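Local coordinates for octaprenyl Pyrophosphate Synthase (Helicobacter pylori, PDB 3TC1), which probably condenses isopentenyl diphosphate units onto an allylic diphosphate primer to build the forty-carbon chain of octaprenyl pyrophosphate, as in other trans-prenyltransferases, at residues Ile65-Val79 / Asn98-Ala112. Residues are numbered along the deposited sequence; the frame is centred on the assembly and turned at random.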
loop_
_atom_site.group_PDB
_atom_site.type_symbol
_atom_site.label_atom_id
_atom_site.label_comp_id
_atom_site.label_asym_id
_atom_site.label_seq_id
_atom_site.Cartn_x
_atom_site.Cartn_y
_atom_site.Cartn_z
ATOM N N ILE B 65 -7.427 13.269 1.399
ATOM C CA ILE B 65 -6.524 12.385 0.669
ATOM C C ILE B 65 -5.159 12.362 1.362
ATOM O O ILE B 65 -4.582 11.297 1.588
ATOM C CB ILE B 65 -6.342 12.875 -0.794
ATOM C CG1 ILE B 65 -7.629 12.630 -1.586
ATOM C CG2 ILE B 65 -5.151 12.180 -1.452
ATOM C CD1 ILE B 65 -7.644 13.313 -2.950
ATOM N N VAL B 66 -4.648 13.540 1.703
ATOM C CA VAL B 66 -3.355 13.627 2.370
ATOM C C VAL B 66 -3.338 12.943 3.743
ATOM O O VAL B 66 -2.377 12.252 4.082
ATOM C CB VAL B 66 -2.910 15.100 2.514
ATOM C CG1 VAL B 66 -1.730 15.210 3.477
ATOM C CG2 VAL B 66 -2.507 15.650 1.140
ATOM N N GLU B 67 -4.388 13.129 4.534
ATOM C CA GLU B 67 -4.434 12.504 5.856
ATOM C C GLU B 67 -4.565 10.978 5.751
ATOM O O GLU B 67 -4.028 10.242 6.581
ATOM C CB GLU B 67 -5.601 13.064 6.680
ATOM C CG GLU B 67 -5.506 14.564 7.020
ATOM C CD GLU B 67 -4.244 14.942 7.804
ATOM O OE1 GLU B 67 -3.535 14.043 8.302
ATOM O OE2 GLU B 67 -3.966 16.156 7.932
ATOM N N MET B 68 -5.277 10.499 4.733
ATOM C CA MET B 68 -5.439 9.057 4.568
ATOM C C MET B 68 -4.129 8.413 4.142
ATOM O O MET B 68 -3.817 7.293 4.551
ATOM C CB MET B 68 -6.561 8.754 3.573
ATOM C CG MET B 68 -7.922 9.023 4.184
ATOM S SD MET B 68 -9.309 8.562 3.165
ATOM C CE MET B 68 -9.233 6.780 3.262
ATOM N N ILE B 69 -3.359 9.131 3.332
ATOM C CA ILE B 69 -2.056 8.650 2.891
ATOM C C ILE B 69 -1.151 8.574 4.121
ATOM O O ILE B 69 -0.442 7.586 4.330
ATOM C CB ILE B 69 -1.430 9.619 1.856
ATOM C CG1 ILE B 69 -2.146 9.464 0.510
ATOM C CG2 ILE B 69 0.063 9.357 1.711
ATOM C CD1 ILE B 69 -1.793 10.543 -0.492
ATOM N N GLN B 70 -1.175 9.630 4.927
ATOM C CA GLN B 70 -0.365 9.673 6.140
ATOM C C GLN B 70 -0.734 8.491 7.045
ATOM O O GLN B 70 0.142 7.810 7.573
ATOM C CB GLN B 70 -0.595 10.998 6.888
ATOM C CG GLN B 70 0.138 11.109 8.226
ATOM C CD GLN B 70 1.649 11.035 8.080
ATOM O OE1 GLN B 70 2.180 11.106 6.975
ATOM N NE2 GLN B 70 2.352 10.902 9.206
ATOM N N THR B 71 -2.030 8.256 7.225
ATOM C CA THR B 71 -2.491 7.147 8.063
ATOM C C THR B 71 -2.044 5.800 7.496
ATOM O O THR B 71 -1.672 4.902 8.249
ATOM C CB THR B 71 -4.031 7.130 8.203
ATOM O OG1 THR B 71 -4.466 8.321 8.870
ATOM C CG2 THR B 71 -4.484 5.910 9.018
ATOM N N ALA B 72 -2.082 5.654 6.173
ATOM C CA ALA B 72 -1.666 4.400 5.549
ATOM C C ALA B 72 -0.189 4.134 5.814
ATOM O O ALA B 72 0.203 3.009 6.137
ATOM C CB ALA B 72 -1.928 4.435 4.039
ATOM N N SER B 73 0.634 5.167 5.672
ATOM C CA SER B 73 2.065 5.009 5.897
ATOM C C SER B 73 2.350 4.623 7.346
ATOM O O SER B 73 3.221 3.807 7.611
ATOM C CB SER B 73 2.816 6.299 5.555
ATOM O OG SER B 73 2.435 7.343 6.422
ATOM N N LEU B 74 1.616 5.215 8.281
ATOM C CA LEU B 74 1.811 4.906 9.696
ATOM C C LEU B 74 1.413 3.459 9.981
ATOM O O LEU B 74 2.055 2.774 10.779
ATOM C CB LEU B 74 0.994 5.862 10.575
ATOM C CG LEU B 74 1.411 7.337 10.510
ATOM C CD1 LEU B 74 0.464 8.180 11.353
ATOM C CD2 LEU B 74 2.846 7.485 10.987
ATOM N N LEU B 75 0.355 2.996 9.320
ATOM C CA LEU B 75 -0.107 1.624 9.500
ATOM C C LEU B 75 0.964 0.643 9.046
ATOM O O LEU B 75 1.235 -0.341 9.728
ATOM C CB LEU B 75 -1.391 1.378 8.706
ATOM C CG LEU B 75 -2.683 2.017 9.227
ATOM C CD1 LEU B 75 -3.801 1.762 8.219
ATOM C CD2 LEU B 75 -3.053 1.443 10.595
ATOM N N HIS B 76 1.574 0.905 7.894
ATOM C CA HIS B 76 2.616 0.016 7.398
ATOM C C HIS B 76 3.892 0.149 8.215
ATOM O O HIS B 76 4.591 -0.837 8.437
ATOM C CB HIS B 76 2.903 0.281 5.912
ATOM C CG HIS B 76 1.859 -0.278 4.993
ATOM N ND1 HIS B 76 1.955 -0.210 3.620
ATOM C CD2 HIS B 76 0.689 -0.906 5.256
ATOM C CE1 HIS B 76 0.888 -0.767 3.077
ATOM N NE2 HIS B 76 0.103 -1.196 4.047
ATOM N N ASP B 77 4.192 1.363 8.666
ATOM C CA ASP B 77 5.390 1.583 9.470
ATOM C C ASP B 77 5.296 0.823 10.791
ATOM O O ASP B 77 6.294 0.302 11.277
ATOM C CB ASP B 77 5.602 3.076 9.745
ATOM C CG ASP B 77 5.977 3.856 8.497
ATOM O OD1 ASP B 77 6.851 3.386 7.735
ATOM O OD2 ASP B 77 5.408 4.947 8.283
ATOM N N ASP B 78 4.103 0.756 11.372
ATOM C CA ASP B 78 3.933 0.043 12.635
ATOM C C ASP B 78 4.169 -1.453 12.461
ATOM O O ASP B 78 4.657 -2.119 13.369
ATOM C CB ASP B 78 2.539 0.287 13.221
ATOM C CG ASP B 78 2.402 1.667 13.827
ATOM O OD1 ASP B 78 3.443 2.260 14.173
ATOM O OD2 ASP B 78 1.260 2.156 13.971
ATOM N N VAL B 79 3.825 -1.975 11.290
ATOM C CA VAL B 79 4.025 -3.389 10.999
ATOM C C VAL B 79 5.520 -3.675 10.882
ATOM O O VAL B 79 6.050 -4.580 11.530
ATOM C CB VAL B 79 3.351 -3.784 9.665
ATOM C CG1 VAL B 79 3.678 -5.231 9.316
ATOM C CG2 VAL B 79 1.849 -3.584 9.769
ATOM N N ASN B 98 -0.484 -8.442 11.607
ATOM C CA ASN B 98 0.241 -7.720 10.568
ATOM C C ASN B 98 -0.502 -7.670 9.245
ATOM O O ASN B 98 -0.585 -6.619 8.609
ATOM C CB ASN B 98 1.615 -8.347 10.328
ATOM C CG ASN B 98 2.560 -8.134 11.485
ATOM O OD1 ASN B 98 2.555 -7.075 12.117
ATOM N ND2 ASN B 98 3.393 -9.133 11.762
ATOM N N PHE B 99 -1.036 -8.812 8.830
ATOM C CA PHE B 99 -1.754 -8.896 7.567
ATOM C C PHE B 99 -2.865 -7.858 7.446
ATOM O O PHE B 99 -2.975 -7.185 6.422
ATOM C CB PHE B 99 -2.356 -10.286 7.380
ATOM C CG PHE B 99 -2.872 -10.533 5.991
ATOM C CD1 PHE B 99 -1.991 -10.776 4.947
ATOM C CD2 PHE B 99 -4.234 -10.508 5.723
ATOM C CE1 PHE B 99 -2.454 -10.996 3.656
ATOM C CE2 PHE B 99 -4.711 -10.725 4.434
ATOM C CZ PHE B 99 -3.819 -10.971 3.399
ATOM N N ASN B 100 -3.696 -7.738 8.481
ATOM C CA ASN B 100 -4.789 -6.774 8.447
ATOM C C ASN B 100 -4.285 -5.336 8.446
ATOM O O ASN B 100 -4.822 -4.490 7.729
ATOM C CB ASN B 100 -5.752 -6.993 9.622
ATOM C CG ASN B 100 -6.749 -8.115 9.362
ATOM O OD1 ASN B 100 -7.385 -8.169 8.306
ATOM N ND2 ASN B 100 -6.898 -9.009 10.334
ATOM N N ALA B 101 -3.254 -5.059 9.240
ATOM C CA ALA B 101 -2.688 -3.716 9.300
ATOM C C ALA B 101 -2.139 -3.342 7.927
ATOM O O ALA B 101 -2.268 -2.202 7.489
ATOM C CB ALA B 101 -1.580 -3.652 10.346
ATOM N N VAL B 102 -1.538 -4.313 7.247
ATOM C CA VAL B 102 -0.978 -4.079 5.919
ATOM C C VAL B 102 -2.094 -3.838 4.905
ATOM O O VAL B 102 -2.049 -2.868 4.150
ATOM C CB VAL B 102 -0.115 -5.272 5.435
ATOM C CG1 VAL B 102 0.374 -5.023 4.014
ATOM C CG2 VAL B 102 1.076 -5.456 6.357
ATOM N N MET B 103 -3.090 -4.720 4.887
ATOM C CA MET B 103 -4.206 -4.568 3.958
ATOM C C MET B 103 -4.976 -3.282 4.226
ATOM O O MET B 103 -5.385 -2.598 3.288
ATOM C CB MET B 103 -5.169 -5.758 4.043
ATOM C CG MET B 103 -4.658 -7.044 3.412
ATOM S SD MET B 103 -4.143 -6.849 1.687
ATOM C CE MET B 103 -2.525 -7.538 1.765
ATOM N N LEU B 104 -5.183 -2.958 5.501
ATOM C CA LEU B 104 -5.902 -1.741 5.859
ATOM C C LEU B 104 -5.155 -0.525 5.320
ATOM O O LEU B 104 -5.765 0.455 4.912
ATOM C CB LEU B 104 -6.058 -1.619 7.377
ATOM C CG LEU B 104 -6.803 -0.350 7.819
ATOM C CD1 LEU B 104 -8.238 -0.390 7.315
ATOM C CD2 LEU B 104 -6.772 -0.217 9.331
ATOM N N GLY B 105 -3.829 -0.598 5.324
ATOM C CA GLY B 105 -3.030 0.492 4.797
ATOM C C GLY B 105 -3.207 0.572 3.290
ATOM O O GLY B 105 -3.248 1.657 2.709
ATOM N N ASP B 106 -3.315 -0.589 2.648
ATOM C CA ASP B 106 -3.500 -0.637 1.199
ATOM C C ASP B 106 -4.857 -0.052 0.840
ATOM O O ASP B 106 -5.015 0.597 -0.195
ATOM C CB ASP B 106 -3.406 -2.079 0.686
ATOM C CG ASP B 106 -1.990 -2.609 0.711
ATOM O OD1 ASP B 106 -1.054 -1.788 0.847
ATOM O OD2 ASP B 106 -1.811 -3.838 0.578
ATOM N N VAL B 107 -5.829 -0.310 1.705
ATOM C CA VAL B 107 -7.186 0.203 1.546
ATOM C C VAL B 107 -7.156 1.731 1.640
ATOM O O VAL B 107 -7.775 2.426 0.833
ATOM C CB VAL B 107 -8.110 -0.344 2.653
ATOM C CG1 VAL B 107 -9.369 0.511 2.757
ATOM C CG2 VAL B 107 -8.479 -1.800 2.351
ATOM N N PHE B 108 -6.438 2.255 2.632
ATOM C CA PHE B 108 -6.337 3.701 2.786
ATOM C C PHE B 108 -5.666 4.299 1.557
ATOM O O PHE B 108 -6.155 5.285 1.003
ATOM C CB PHE B 108 -5.545 4.072 4.047
ATOM C CG PHE B 108 -6.411 4.345 5.253
ATOM C CD1 PHE B 108 -7.042 3.305 5.928
ATOM C CD2 PHE B 108 -6.592 5.648 5.712
ATOM C CE1 PHE B 108 -7.841 3.555 7.045
ATOM C CE2 PHE B 108 -7.387 5.913 6.826
ATOM C CZ PHE B 108 -8.016 4.862 7.498
ATOM N N TYR B 109 -4.560 3.698 1.127
ATOM C CA TYR B 109 -3.832 4.171 -0.049
ATOM C C TYR B 109 -4.671 4.148 -1.329
ATOM O O TYR B 109 -4.692 5.123 -2.074
ATOM C CB TYR B 109 -2.580 3.325 -0.304
ATOM C CG TYR B 109 -1.353 3.705 0.497
ATOM C CD1 TYR B 109 -0.935 5.035 0.588
ATOM C CD2 TYR B 109 -0.577 2.725 1.123
ATOM C CE1 TYR B 109 0.226 5.380 1.280
ATOM C CE2 TYR B 109 0.587 3.059 1.816
ATOM C CZ TYR B 109 0.981 4.388 1.891
ATOM O OH TYR B 109 2.121 4.724 2.583
ATOM N N SER B 110 -5.344 3.030 -1.594
ATOM C CA SER B 110 -6.143 2.914 -2.815
ATOM C C SER B 110 -7.384 3.810 -2.826
ATOM O O SER B 110 -7.693 4.427 -3.846
ATOM C CB SER B 110 -6.524 1.446 -3.073
ATOM O OG SER B 110 -7.114 0.841 -1.940
ATOM N N LYS B 111 -8.089 3.894 -1.701
ATOM C CA LYS B 111 -9.268 4.752 -1.629
ATOM C C LYS B 111 -8.813 6.193 -1.832
ATOM O O LYS B 111 -9.469 6.967 -2.527
ATOM C CB LYS B 111 -9.972 4.605 -0.274
ATOM C CG LYS B 111 -11.167 5.556 -0.065
ATOM C CD LYS B 111 -12.259 5.387 -1.130
ATOM C CE LYS B 111 -13.425 6.344 -0.883
ATOM N NZ LYS B 111 -14.480 6.298 -1.937
ATOM N N ALA B 112 -7.677 6.543 -1.236
ATOM C CA ALA B 112 -7.142 7.890 -1.367
ATOM C C ALA B 112 -6.765 8.207 -2.812
ATOM O O ALA B 112 -7.053 9.297 -3.299
ATOM C CB ALA B 112 -5.933 8.070 -0.459
HETATM O O HOH W 1 4.771 -6.297 13.197
#
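A72 and G105 meet where the antiparallel helices 53-80 and 92-116 come together: their CA atoms lie 4.2 Å apart, and the axes of 65-79 and 98-112 approach to 8.1 Å. With so little bulk at this point, larger side chains interlock around it as knobs into holes. F108 enters the hollow formed by M68, T71, A72 and L75; one face of its ring receives T71 CG2, offset toward the rim, while M68, its side chain at about a right angle to that of F108, lies along the CD2 rim (M68 CB to F108 CD2 3.8 Å). Y109 fills the neighbouring hollow of I69, A72, S73 and H76. Its ring lies flat over the methyl of A72, with A72 CB 3.4 Å from the ring centroid and only 1° off the normal, an almost ideally centred CH-pi contact. L75 reaches among A101, L104, G105 and F108, its CD1 standing 3.7 Å from G105 CA. H76 occupies the hole of V102, G105, D106 and Y109, and the Y109 edge faces its ring in an offset edge-to-face pair. With CG anti to the carbonyl carbon (chi1 -76°), the imidazole leans across to the opposite helix, where H76 NE2 donates to V102 O at 2.7 Å. The N-H...O angle of 158° and an in-plane, lone-pair approach mark a well-formed bond, and V102 O, which also takes the helix bond from D106 N, is gripped by two donors. V79 CG2 packs tightly, 3.5 Å from A101 CB, and a water bridges V79 O and N98 OD1. D77 and D78, next to H76, open a DDVID sequence matching the first aspartate-rich motif of trans-prenyltransferases. H76 ND1 binds D106 OD2 of the second subunit, reciprocally. With carbonyl and carboxylate as partners, both nitrogens are probably protonated, consistent with a buried imidazolium facing that carboxylate.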